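Local coordinates for protein probable Ni/Fe-hydrogenase 1 B-type cytochrome subunit (Escherichia coli K-12, PDB 6G94) that probably serves as the haem-binding b-type cytochrome of the inner membrane that carries electrons for Ni/Fe-hydrogenase 1, at residues 136-150 with 180-194. Numbering follows the deposited sequence.
With HEM (protoporphyrin IX containing Fe), chain B.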
ATOM      1  N   TYR I 136      41.520 -12.047 -33.330  1.00 67.85           N
ATOM      2  CA  TYR I 136      40.594 -12.724 -32.446  1.00 68.11           C
ATOM      3  C   TYR I 136      41.266 -13.076 -31.139  1.00 70.42           C
ATOM      4  O   TYR I 136      40.680 -12.909 -30.078  1.00 69.84           O
ATOM      5  CB  TYR I 136      40.059 -13.980 -33.126  1.00 71.74           C
ATOM      6  CG  TYR I 136      39.203 -14.846 -32.258  1.00 73.40           C
ATOM      7  CD1 TYR I 136      39.762 -15.813 -31.438  1.00 76.01           C
ATOM      8  CD2 TYR I 136      37.831 -14.724 -32.281  1.00 74.48           C
ATOM      9  CE1 TYR I 136      38.972 -16.614 -30.636  1.00 80.12           C
ATOM     10  CE2 TYR I 136      37.030 -15.517 -31.485  1.00 76.85           C
ATOM     11  CZ  TYR I 136      37.604 -16.456 -30.663  1.00 80.32           C
ATOM     12  OH  TYR I 136      36.803 -17.242 -29.877  1.00 80.78           O
ATOM     13  N   PHE I 137      42.498 -13.569 -31.219  1.00 69.66           N
ATOM     14  CA  PHE I 137      43.260 -13.891 -30.030  1.00 68.22           C
ATOM     15  C   PHE I 137      43.798 -12.650 -29.359  1.00 65.42           C
ATOM     16  O   PHE I 137      44.179 -12.685 -28.221  1.00 64.46           O
ATOM     17  CB  PHE I 137      44.401 -14.838 -30.369  1.00 72.14           C
ATOM     18  CG  PHE I 137      43.990 -16.287 -30.426  1.00 76.98           C
ATOM     19  CD1 PHE I 137      43.066 -16.815 -29.524  1.00 75.35           C
ATOM     20  CD2 PHE I 137      44.532 -17.123 -31.375  1.00 79.79           C
ATOM     21  CE1 PHE I 137      42.688 -18.139 -29.576  1.00 73.80           C
ATOM     22  CE2 PHE I 137      44.168 -18.447 -31.430  1.00 82.02           C
ATOM     23  CZ  PHE I 137      43.248 -18.957 -30.529  1.00 80.60           C
ATOM     24  N   LEU I 138      43.836 -11.556 -30.085  1.00 64.95           N
ATOM     25  CA  LEU I 138      44.289 -10.307 -29.540  1.00 63.75           C
ATOM     26  C   LEU I 138      43.174  -9.650 -28.756  1.00 60.92           C
ATOM     27  O   LEU I 138      43.424  -8.965 -27.789  1.00 58.77           O
ATOM     28  CB  LEU I 138      44.732  -9.390 -30.668  1.00 65.66           C
ATOM     29  CG  LEU I 138      45.391  -8.088 -30.244  1.00 66.16           C
ATOM     30  CD1 LEU I 138      46.606  -8.372 -29.393  1.00 67.28           C
ATOM     31  CD2 LEU I 138      45.797  -7.295 -31.461  1.00 68.35           C
ATOM     32  N   MET I 139      41.946  -9.861 -29.193  1.00 61.38           N
ATOM     33  CA  MET I 139      40.776  -9.343 -28.521  1.00 63.45           C
ATOM     34  C   MET I 139      40.641 -10.083 -27.177  1.00 65.17           C
ATOM     35  O   MET I 139      40.615  -9.438 -26.141  1.00 64.60           O
ATOM     36  CB  MET I 139      39.524  -9.565 -29.346  1.00 67.71           C
ATOM     37  CG  MET I 139      39.374  -8.604 -30.507  1.00 71.62           C
ATOM     38  SD  MET I 139      39.006  -6.964 -29.897  1.00 87.07           S
ATOM     39  CE  MET I 139      40.630  -6.243 -29.678  1.00 66.15           C
ATOM     40  N   SER I 140      40.574 -11.428 -27.213  1.00 63.72           N
ATOM     41  CA  SER I 140      40.501 -12.288 -26.050  1.00 58.95           C
ATOM     42  C   SER I 140      41.447 -11.832 -24.955  1.00 55.74           C
ATOM     43  O   SER I 140      41.073 -11.840 -23.798  1.00 56.60           O
ATOM     44  CB  SER I 140      40.820 -13.727 -26.451  1.00 63.44           C
ATOM     45  OG  SER I 140      39.945 -14.163 -27.478  1.00 67.68           O
ATOM     46  N   VAL I 141      42.656 -11.422 -25.325  1.00 53.43           N
ATOM     47  CA  VAL I 141      43.658 -11.010 -24.352  1.00 52.77           C
ATOM     48  C   VAL I 141      43.331  -9.631 -23.831  1.00 54.58           C
ATOM     49  O   VAL I 141      43.604  -9.309 -22.670  1.00 59.06           O
ATOM     50  CB  VAL I 141      45.075 -11.048 -24.955  1.00 54.00           C
ATOM     51  CG1 VAL I 141      46.086 -10.380 -24.042  1.00 53.85           C
ATOM     52  CG2 VAL I 141      45.490 -12.493 -25.215  1.00 56.21           C
ATOM     53  N   PHE I 142      42.703  -8.832 -24.683  1.00 55.61           N
ATOM     54  CA  PHE I 142      42.245  -7.506 -24.297  1.00 54.83           C
ATOM     55  C   PHE I 142      41.061  -7.667 -23.341  1.00 53.71           C
ATOM     56  O   PHE I 142      40.991  -6.995 -22.306  1.00 55.23           O
ATOM     57  CB  PHE I 142      41.875  -6.672 -25.540  1.00 56.52           C
ATOM     58  CG  PHE I 142      41.397  -5.279 -25.219  1.00 57.71           C
ATOM     59  CD1 PHE I 142      42.299  -4.298 -24.780  1.00 59.91           C
ATOM     60  CD2 PHE I 142      40.044  -4.952 -25.326  1.00 55.79           C
ATOM     61  CE1 PHE I 142      41.862  -3.019 -24.458  1.00 57.33           C
ATOM     62  CE2 PHE I 142      39.605  -3.675 -25.009  1.00 56.24           C
ATOM     63  CZ  PHE I 142      40.514  -2.708 -24.586  1.00 56.65           C
ATOM     64  N   MET I 143      40.160  -8.591 -23.675  1.00 51.13           N
ATOM     65  CA  MET I 143      39.027  -8.937 -22.819  1.00 50.55           C
ATOM     66  C   MET I 143      39.437  -9.505 -21.450  1.00 53.11           C
ATOM     67  O   MET I 143      38.618  -9.589 -20.521  1.00 51.82           O
ATOM     68  CB  MET I 143      38.110  -9.914 -23.550  1.00 49.75           C
ATOM     69  CG  MET I 143      37.325  -9.246 -24.646  1.00 50.42           C
ATOM     70  SD  MET I 143      36.477  -7.795 -23.996  1.00 50.89           S
ATOM     71  CE  MET I 143      34.920  -8.535 -23.529  1.00 50.54           C
ATOM     72  N   ILE I 144      40.710  -9.885 -21.341  1.00 55.68           N
ATOM     73  CA  ILE I 144      41.268 -10.473 -20.132  1.00 56.40           C
ATOM     74  C   ILE I 144      41.966  -9.378 -19.340  1.00 56.56           C
ATOM     75  O   ILE I 144      41.725  -9.247 -18.131  1.00 57.87           O
ATOM     76  CB  ILE I 144      42.226 -11.654 -20.441  1.00 57.02           C
ATOM     77  CG1 ILE I 144      41.407 -12.921 -20.791  1.00 55.80           C
ATOM     78  CG2 ILE I 144      43.191 -11.897 -19.275  1.00 55.67           C
ATOM     79  CD1 ILE I 144      42.204 -14.095 -21.344  1.00 53.51           C
ATOM     80  N   ILE I 145      42.813  -8.599 -20.020  1.00 53.96           N
ATOM     81  CA  ILE I 145      43.492  -7.470 -19.384  1.00 53.12           C
ATOM     82  C   ILE I 145      42.475  -6.482 -18.809  1.00 53.07           C
ATOM     83  O   ILE I 145      42.622  -6.050 -17.672  1.00 52.86           O
ATOM     84  CB  ILE I 145      44.432  -6.747 -20.356  1.00 52.83           C
ATOM     85  CG1 ILE I 145      45.543  -7.677 -20.793  1.00 53.55           C
ATOM     86  CG2 ILE I 145      45.062  -5.533 -19.699  1.00 52.91           C
ATOM     87  CD1 ILE I 145      46.228  -7.207 -22.052  1.00 55.98           C
ATOM     88  N   THR I 146      41.442  -6.157 -19.590  1.00 51.66           N
ATOM     89  CA  THR I 146      40.371  -5.270 -19.140  1.00 50.04           C
ATOM     90  C   THR I 146      39.436  -5.933 -18.126  1.00 51.51           C
ATOM     91  O   THR I 146      39.066  -5.313 -17.127  1.00 52.99           O
ATOM     92  CB  THR I 146      39.537  -4.685 -20.314  1.00 47.86           C
ATOM     93  OG1 THR I 146      38.754  -5.705 -20.949  1.00 46.09           O
ATOM     94  CG2 THR I 146      40.430  -4.015 -21.333  1.00 48.06           C
ATOM     95  N   GLY I 147      39.045  -7.181 -18.398  1.00 52.41           N
ATOM     96  CA  GLY I 147      38.153  -7.946 -17.527  1.00 50.12           C
ATOM     97  C   GLY I 147      38.696  -8.149 -16.122  1.00 51.23           C
ATOM     98  O   GLY I 147      37.934  -8.100 -15.154  1.00 50.41           O
ATOM     99  N   PHE I 148      40.014  -8.350 -16.015  1.00 51.47           N
ATOM    100  CA  PHE I 148      40.681  -8.547 -14.729  1.00 52.53           C
ATOM    101  C   PHE I 148      40.977  -7.254 -14.003  1.00 55.16           C
ATOM    102  O   PHE I 148      41.075  -7.242 -12.773  1.00 57.22           O
ATOM    103  CB  PHE I 148      41.977  -9.345 -14.886  1.00 53.32           C
ATOM    104  CG  PHE I 148      41.789 -10.809 -14.701  1.00 53.91           C
ATOM    105  CD1 PHE I 148      41.579 -11.331 -13.442  1.00 53.84           C
ATOM    106  CD2 PHE I 148      41.770 -11.659 -15.786  1.00 55.57           C
ATOM    107  CE1 PHE I 148      41.365 -12.678 -13.259  1.00 54.32           C
ATOM    108  CE2 PHE I 148      41.564 -13.012 -15.618  1.00 56.97           C
ATOM    109  CZ  PHE I 148      41.357 -13.523 -14.349  1.00 57.89           C
ATOM    110  N   ALA I 149      41.126  -6.179 -14.755  1.00 56.10           N
ATOM    111  CA  ALA I 149      41.347  -4.869 -14.157  1.00 55.17           C
ATOM    112  C   ALA I 149      40.119  -4.524 -13.343  1.00 52.94           C
ATOM    113  O   ALA I 149      40.234  -3.935 -12.287  1.00 52.28           O
ATOM    114  CB  ALA I 149      41.618  -3.813 -15.209  1.00 54.04           C
ATOM    115  N   LEU I 150      38.947  -4.897 -13.845  1.00 50.69           N
ATOM    116  CA  LEU I 150      37.708  -4.725 -13.115  1.00 50.45           C
ATOM    117  C   LEU I 150      37.553  -5.647 -11.917  1.00 52.91           C
ATOM    118  O   LEU I 150      37.167  -5.214 -10.848  1.00 55.75           O
ATOM    119  CB  LEU I 150      36.525  -4.940 -14.037  1.00 48.13           C
ATOM    120  CG  LEU I 150      36.353  -3.950 -15.157  1.00 47.16           C
ATOM    121  CD1 LEU I 150      35.196  -4.385 -16.033  1.00 44.90           C
ATOM    122  CD2 LEU I 150      36.151  -2.559 -14.586  1.00 46.92           C
ATOM    123  N   ILE I 180      36.758   1.444 -18.746  1.00 50.38           N
ATOM    124  CA  ILE I 180      37.102   0.033 -18.727  1.00 47.66           C
ATOM    125  C   ILE I 180      35.859  -0.806 -19.023  1.00 46.44           C
ATOM    126  O   ILE I 180      35.902  -1.686 -19.858  1.00 48.27           O
ATOM    127  CB  ILE I 180      37.733  -0.384 -17.384  1.00 47.43           C
ATOM    128  CG1 ILE I 180      38.775   0.659 -16.939  1.00 48.53           C
ATOM    129  CG2 ILE I 180      38.310  -1.786 -17.484  1.00 45.28           C
ATOM    130  CD1 ILE I 180      39.526   0.330 -15.665  1.00 48.38           C
ATOM    131  N   HIS I 181      34.747  -0.488 -18.373  1.00 45.97           N
ATOM    132  CA  HIS I 181      33.475  -1.168 -18.590  1.00 45.62           C
ATOM    133  C   HIS I 181      32.999  -1.020 -20.013  1.00 49.82           C
ATOM    134  O   HIS I 181      32.404  -1.939 -20.575  1.00 52.30           O
ATOM    135  CB  HIS I 181      32.390  -0.598 -17.681  1.00 44.87           C
ATOM    136  CG  HIS I 181      32.283  -1.296 -16.365  1.00 45.76           C
ATOM    137  ND1 HIS I 181      31.311  -2.238 -16.105  1.00 43.75           N
ATOM    138  CD2 HIS I 181      33.034  -1.205 -15.241  1.00 44.20           C
ATOM    139  CE1 HIS I 181      31.458  -2.686 -14.873  1.00 43.55           C
ATOM    140  NE2 HIS I 181      32.504  -2.084 -14.333  1.00 44.70           N
ATOM    141  N   SER I 182      33.247   0.151 -20.589  1.00 53.23           N
ATOM    142  CA  SER I 182      32.732   0.486 -21.910  1.00 54.18           C
ATOM    143  C   SER I 182      33.545  -0.221 -22.975  1.00 52.77           C
ATOM    144  O   SER I 182      32.979  -0.880 -23.833  1.00 53.73           O
ATOM    145  CB  SER I 182      32.712   2.003 -22.123  1.00 55.71           C
ATOM    146  OG  SER I 182      31.532   2.576 -21.564  1.00 57.76           O
ATOM    147  N   TRP I 183      34.867  -0.102 -22.893  1.00 51.13           N
ATOM    148  CA  TRP I 183      35.770  -0.806 -23.791  1.00 52.53           C
ATOM    149  C   TRP I 183      35.666  -2.325 -23.666  1.00 52.66           C
ATOM    150  O   TRP I 183      35.786  -3.029 -24.663  1.00 53.68           O
ATOM    151  CB  TRP I 183      37.204  -0.356 -23.557  1.00 53.37           C
ATOM    152  CG  TRP I 183      37.501   0.990 -24.145  1.00 54.47           C
ATOM    153  CD1 TRP I 183      37.629   2.148 -23.470  1.00 53.96           C
ATOM    154  CD2 TRP I 183      37.711   1.309 -25.532  1.00 56.03           C
ATOM    155  NE1 TRP I 183      37.919   3.176 -24.328  1.00 55.15           N
ATOM    156  CE2 TRP I 183      37.970   2.691 -25.609  1.00 56.03           C
ATOM    157  CE3 TRP I 183      37.714   0.559 -26.717  1.00 55.14           C
ATOM    158  CZ2 TRP I 183      38.229   3.353 -26.822  1.00 55.67           C
ATOM    159  CZ3 TRP I 183      37.968   1.214 -27.919  1.00 54.68           C
ATOM    160  CH2 TRP I 183      38.221   2.600 -27.959  1.00 54.12           C
ATOM    161  N   HIS I 184      35.445  -2.814 -22.445  1.00 51.60           N
ATOM    162  CA  HIS I 184      35.162  -4.231 -22.202  1.00 50.50           C
ATOM    163  C   HIS I 184      33.886  -4.658 -22.915  1.00 50.06           C
ATOM    164  O   HIS I 184      33.881  -5.687 -23.576  1.00 55.01           O
ATOM    165  CB  HIS I 184      35.064  -4.527 -20.695  1.00 49.26           C
ATOM    166  CG  HIS I 184      35.094  -5.989 -20.339  1.00 49.04           C
ATOM    167  ND1 HIS I 184      36.248  -6.745 -20.377  1.00 48.23           N
ATOM    168  CD2 HIS I 184      34.120  -6.817 -19.886  1.00 47.59           C
ATOM    169  CE1 HIS I 184      35.975  -7.976 -19.978  1.00 47.38           C
ATOM    170  NE2 HIS I 184      34.696  -8.043 -19.665  1.00 46.25           N
ATOM    171  N   ARG I 185      32.818  -3.875 -22.806  1.00 47.95           N
ATOM    172  CA  ARG I 185      31.562  -4.222 -23.477  1.00 47.54           C
ATOM    173  C   ARG I 185      31.710  -4.167 -25.000  1.00 49.51           C
ATOM    174  O   ARG I 185      31.096  -4.958 -25.720  1.00 52.79           O
ATOM    175  CB  ARG I 185      30.410  -3.322 -23.012  1.00 46.62           C
ATOM    176  CG  ARG I 185      29.143  -3.471 -23.847  1.00 46.18           C
ATOM    177  CD  ARG I 185      27.913  -2.923 -23.167  1.00 44.06           C
ATOM    178  NE  ARG I 185      27.187  -3.992 -22.500  1.00 43.57           N
ATOM    179  CZ  ARG I 185      26.018  -4.470 -22.912  1.00 45.71           C
ATOM    180  NH1 ARG I 185      25.439  -5.450 -22.248  1.00 48.17           N
ATOM    181  NH2 ARG I 185      25.433  -3.987 -23.996  1.00 48.04           N
ATOM    182  N   LEU I 186      32.541  -3.249 -25.483  1.00 49.73           N
ATOM    183  CA  LEU I 186      32.785  -3.115 -26.918  1.00 51.32           C
ATOM    184  C   LEU I 186      33.495  -4.361 -27.447  1.00 52.28           C
ATOM    185  O   LEU I 186      33.099  -4.906 -28.477  1.00 53.59           O
ATOM    186  CB  LEU I 186      33.601  -1.852 -27.233  1.00 48.86           C
ATOM    187  CG  LEU I 186      33.980  -1.618 -28.692  1.00 48.52           C
ATOM    188  CD1 LEU I 186      32.748  -1.433 -29.578  1.00 48.69           C
ATOM    189  CD2 LEU I 186      34.952  -0.460 -28.825  1.00 48.07           C
ATOM    190  N   GLY I 187      34.512  -4.812 -26.723  1.00 51.84           N
ATOM    191  CA  GLY I 187      35.283  -5.995 -27.072  1.00 52.54           C
ATOM    192  C   GLY I 187      34.380  -7.176 -27.299  1.00 52.53           C
ATOM    193  O   GLY I 187      34.559  -7.919 -28.236  1.00 56.91           O
ATOM    194  N   MET I 188      33.391  -7.324 -26.442  1.00 49.29           N
ATOM    195  CA  MET I 188      32.413  -8.370 -26.576  1.00 49.35           C
ATOM    196  C   MET I 188      31.629  -8.319 -27.879  1.00 51.72           C
ATOM    197  O   MET I 188      31.295  -9.349 -28.430  1.00 54.19           O
ATOM    198  CB  MET I 188      31.470  -8.300 -25.400  1.00 48.53           C
ATOM    199  CG  MET I 188      30.352  -9.295 -25.430  1.00 48.95           C
ATOM    200  SD  MET I 188      28.805  -8.438 -25.549  1.00 62.68           S
ATOM    201  CE  MET I 188      27.710  -9.836 -25.407  1.00 57.58           C
ATOM    202  N   TRP I 189      31.315  -7.131 -28.365  1.00 51.99           N
ATOM    203  CA  TRP I 189      30.615  -7.005 -29.623  1.00 52.93           C
ATOM    204  C   TRP I 189      31.534  -7.324 -30.796  1.00 54.71           C
ATOM    205  O   TRP I 189      31.106  -7.896 -31.781  1.00 55.61           O
ATOM    206  CB  TRP I 189      30.142  -5.591 -29.788  1.00 54.35           C
ATOM    207  CG  TRP I 189      29.016  -5.240 -28.996  1.00 55.15           C
ATOM    208  CD1 TRP I 189      28.935  -4.208 -28.149  1.00 55.92           C
ATOM    209  CD2 TRP I 189      27.754  -5.879 -28.980  1.00 56.86           C
ATOM    210  NE1 TRP I 189      27.699  -4.146 -27.593  1.00 55.47           N
ATOM    211  CE2 TRP I 189      26.946  -5.168 -28.086  1.00 55.46           C
ATOM    212  CE3 TRP I 189      27.222  -6.992 -29.637  1.00 59.58           C
ATOM    213  CZ2 TRP I 189      25.639  -5.530 -27.808  1.00 56.04           C
ATOM    214  CZ3 TRP I 189      25.917  -7.359 -29.367  1.00 60.52           C
ATOM    215  CH2 TRP I 189      25.138  -6.627 -28.456  1.00 59.61           C
ATOM    216  N   LEU I 190      32.798  -6.933 -30.672  1.00 54.73           N
ATOM    217  CA  LEU I 190      33.795  -7.158 -31.711  1.00 56.56           C
ATOM    218  C   LEU I 190      34.091  -8.633 -31.896  1.00 59.34           C
ATOM    219  O   LEU I 190      34.136  -9.126 -33.027  1.00 63.61           O
ATOM    220  CB  LEU I 190      35.075  -6.388 -31.405  1.00 55.55           C
ATOM    221  CG  LEU I 190      34.881  -4.865 -31.338  1.00 55.46           C
ATOM    222  CD1 LEU I 190      36.196  -4.149 -31.062  1.00 54.93           C
ATOM    223  CD2 LEU I 190      34.208  -4.298 -32.590  1.00 54.16           C
ATOM    224  N   ILE I 191      34.321  -9.327 -30.789  1.00 56.79           N
ATOM    225  CA  ILE I 191      34.384 -10.782 -30.787  1.00 57.26           C
ATOM    226  C   ILE I 191      33.161 -11.401 -31.494  1.00 57.44           C
ATOM    227  O   ILE I 191      33.324 -12.260 -32.356  1.00 59.37           O
ATOM    228  CB  ILE I 191      34.565 -11.312 -29.344  1.00 55.59           C
ATOM    229  CG1 ILE I 191      36.029 -11.166 -28.926  1.00 53.34           C
ATOM    230  CG2 ILE I 191      34.075 -12.753 -29.192  1.00 54.80           C
ATOM    231  CD1 ILE I 191      36.212 -11.150 -27.435  1.00 52.22           C
ATOM    232  N   GLY I 192      31.954 -10.952 -31.141  1.00 55.49           N
ATOM    233  CA  GLY I 192      30.721 -11.433 -31.765  1.00 56.28           C
ATOM    234  C   GLY I 192      30.678 -11.208 -33.269  1.00 62.03           C
ATOM    235  O   GLY I 192      30.014 -11.957 -34.003  1.00 65.59           O
ATOM    236  N   ALA I 193      31.392 -10.178 -33.733  1.00 61.85           N
ATOM    237  CA  ALA I 193      31.549  -9.906 -35.166  1.00 60.40           C
ATOM    238  C   ALA I 193      32.322 -11.027 -35.844  1.00 62.09           C
ATOM    239  O   ALA I 193      31.783 -11.648 -36.755  1.00 63.64           O
ATOM    240  CB  ALA I 193      32.215  -8.560 -35.414  1.00 58.39           C
ATOM    241  N   PHE I 194      33.560 -11.292 -35.396  1.00 63.69           N
ATOM    242  CA  PHE I 194      34.362 -12.449 -35.884  1.00 67.38           C
ATOM    243  C   PHE I 194      33.554 -13.725 -35.894  1.00 64.87           C
ATOM    244  O   PHE I 194      33.462 -14.385 -36.909  1.00 65.67           O
ATOM    245  CB  PHE I 194      35.634 -12.700 -35.060  1.00 74.31           C
ATOM    246  CG  PHE I 194      36.557 -11.510 -34.976  1.00 88.12           C
ATOM    247  CD1 PHE I 194      36.619 -10.567 -36.010  1.00 89.53           C
ATOM    248  CD2 PHE I 194      37.372 -11.317 -33.851  1.00 97.24           C
ATOM    249  CE1 PHE I 194      37.470  -9.461 -35.924  1.00 90.64           C
ATOM    250  CE2 PHE I 194      38.226 -10.210 -33.762  1.00 94.51           C
ATOM    251  CZ  PHE I 194      38.276  -9.285 -34.803  1.00 90.18           C
TER
HETATM  252  CHA HEM B 301      31.607  -7.497 -17.371  1.00 49.15           C
HETATM  253  CHB HEM B 301      31.788  -9.939 -21.469  1.00 52.07           C
HETATM  254  CHC HEM B 301      36.064 -11.737 -20.211  1.00 51.64           C
HETATM  255  CHD HEM B 301      35.566  -9.762 -15.859  1.00 51.13           C
HETATM  256  C1A HEM B 301      31.383  -7.932 -18.637  1.00 49.41           C
HETATM  257  C2A HEM B 301      30.471  -7.317 -19.499  1.00 48.77           C
HETATM  258  C3A HEM B 301      30.517  -7.990 -20.660  1.00 49.97           C
HETATM  259  C4A HEM B 301      31.452  -9.026 -20.507  1.00 50.11           C
HETATM  260  CMA HEM B 301      29.686  -7.678 -21.881  1.00 50.21           C
HETATM  261  CAA HEM B 301      29.579  -6.142 -19.168  1.00 47.63           C
HETATM  262  CBA HEM B 301      30.278  -4.805 -19.319  1.00 47.56           C
HETATM  263  CGA HEM B 301      29.324  -3.703 -18.989  1.00 50.81           C
HETATM  264  O1A HEM B 301      28.338  -3.418 -19.679  1.00 48.87           O
HETATM  265  O2A HEM B 301      29.529  -3.028 -17.978  1.00 55.51           O
HETATM  266  C1B HEM B 301      33.007 -10.629 -21.486  1.00 53.34           C
HETATM  267  C2B HEM B 301      33.456 -11.394 -22.599  1.00 51.55           C
HETATM  268  C3B HEM B 301      34.667 -11.883 -22.242  1.00 52.45           C
HETATM  269  C4B HEM B 301      34.920 -11.407 -20.891  1.00 51.33           C
HETATM  270  CMB HEM B 301      32.728 -11.598 -23.907  1.00 48.46           C
HETATM  271  CAB HEM B 301      35.613 -12.727 -22.982  1.00 55.39           C
HETATM  272  CBB HEM B 301      35.278 -13.313 -24.116  1.00 59.19           C
HETATM  273  C1C HEM B 301      36.277 -11.406 -18.880  1.00 51.74           C
HETATM  274  C2C HEM B 301      37.331 -11.877 -18.094  1.00 50.05           C
HETATM  275  C3C HEM B 301      37.187 -11.305 -16.864  1.00 50.68           C
HETATM  276  C4C HEM B 301      36.037 -10.490 -16.908  1.00 50.13           C
HETATM  277  CMC HEM B 301      38.443 -12.806 -18.514  1.00 47.00           C
HETATM  278  CAC HEM B 301      38.092 -11.525 -15.718  1.00 52.02           C
HETATM  279  CBC HEM B 301      37.630 -12.029 -14.583  1.00 49.37           C
HETATM  280  C1D HEM B 301      34.456  -8.954 -15.972  1.00 51.72           C
HETATM  281  C2D HEM B 301      34.068  -8.083 -14.872  1.00 50.61           C
HETATM  282  C3D HEM B 301      32.944  -7.443 -15.283  1.00 50.92           C
HETATM  283  C4D HEM B 301      32.686  -7.940 -16.643  1.00 50.35           C
HETATM  284  CMD HEM B 301      34.805  -7.987 -13.559  1.00 48.35           C
HETATM  285  CAD HEM B 301      32.094  -6.416 -14.553  1.00 49.12           C
HETATM  286  CBD HEM B 301      31.622  -6.909 -13.188  1.00 51.00           C
HETATM  287  CGD HEM B 301      30.700  -5.966 -12.459  1.00 53.57           C
HETATM  288  O1D HEM B 301      31.119  -4.933 -11.922  1.00 54.47           O
HETATM  289  O2D HEM B 301      29.498  -6.221 -12.367  1.00 52.37           O
HETATM  290  NA  HEM B 301      32.008  -8.963 -19.273  1.00 49.96           N
HETATM  291  NB  HEM B 301      33.898 -10.668 -20.499  1.00 52.85           N
HETATM  292  NC  HEM B 301      35.480 -10.613 -18.126  1.00 49.93           N
HETATM  293  ND  HEM B 301      33.616  -8.835 -17.012  1.00 52.39           N
HETATM  294 FE   HEM B 301      33.710  -9.705 -18.639  1.00 47.76          FE
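His184 and Thr146 join two roughly antiparallel helices, 130-151 and 177-203, both predicted to span the membrane for much of their length, in a buried haem-lined packing contact; the axes of the two segments run at 147° and approach to 9.5 Å. His184 NE2 ligates the haem iron at 2.2 Å, and His63 of the same chain supplies the other ligand. On the far side of the imidazole, ND1 donates to Thr146 OG1 (2.8 Å) almost in the ring plane and nearly straight, at 172°. That hydroxyl lies between its own backbone N and carbonyl carbon (chi1 69°), from where it also donates to Phe142 O one turn back; with iron on NE2 and this chain of bonds on ND1, the imidazole has little freedom to rotate. Met143, bent at chi2 and chi3, lays its CE over the centre of one face of the imidazole, 3.8 Å from the centroid, and fits as a knob among His184, Gly187, Met188 and Ile191. Gly147 passes so close to ring and porphyrin that a CB there would clash with both. Toward the propionates, Leu150 CD1 lies over one face of His181, toward its rim; His181 ND1 donates to HEM O2A (2.7 Å), while Arg185 NE reaches HEM O1A only weakly. At the other end the contact is apolar: Met139 CG meets Phe194 CE2, and the Tyr136 and Phe194 rings touch through their CD2 atoms (3.8 Å). Phe148 turns from the partner helix and stacks one ring face against haem CAC, which lies over the ring centre. An alanine here is likely to leave that vinyl group without its aromatic backing, freer to turn. Haem held by two histidines between membrane helices is the arrangement of membrane b-type cytochromes, here in the prokaryotic cytochrome b561 family.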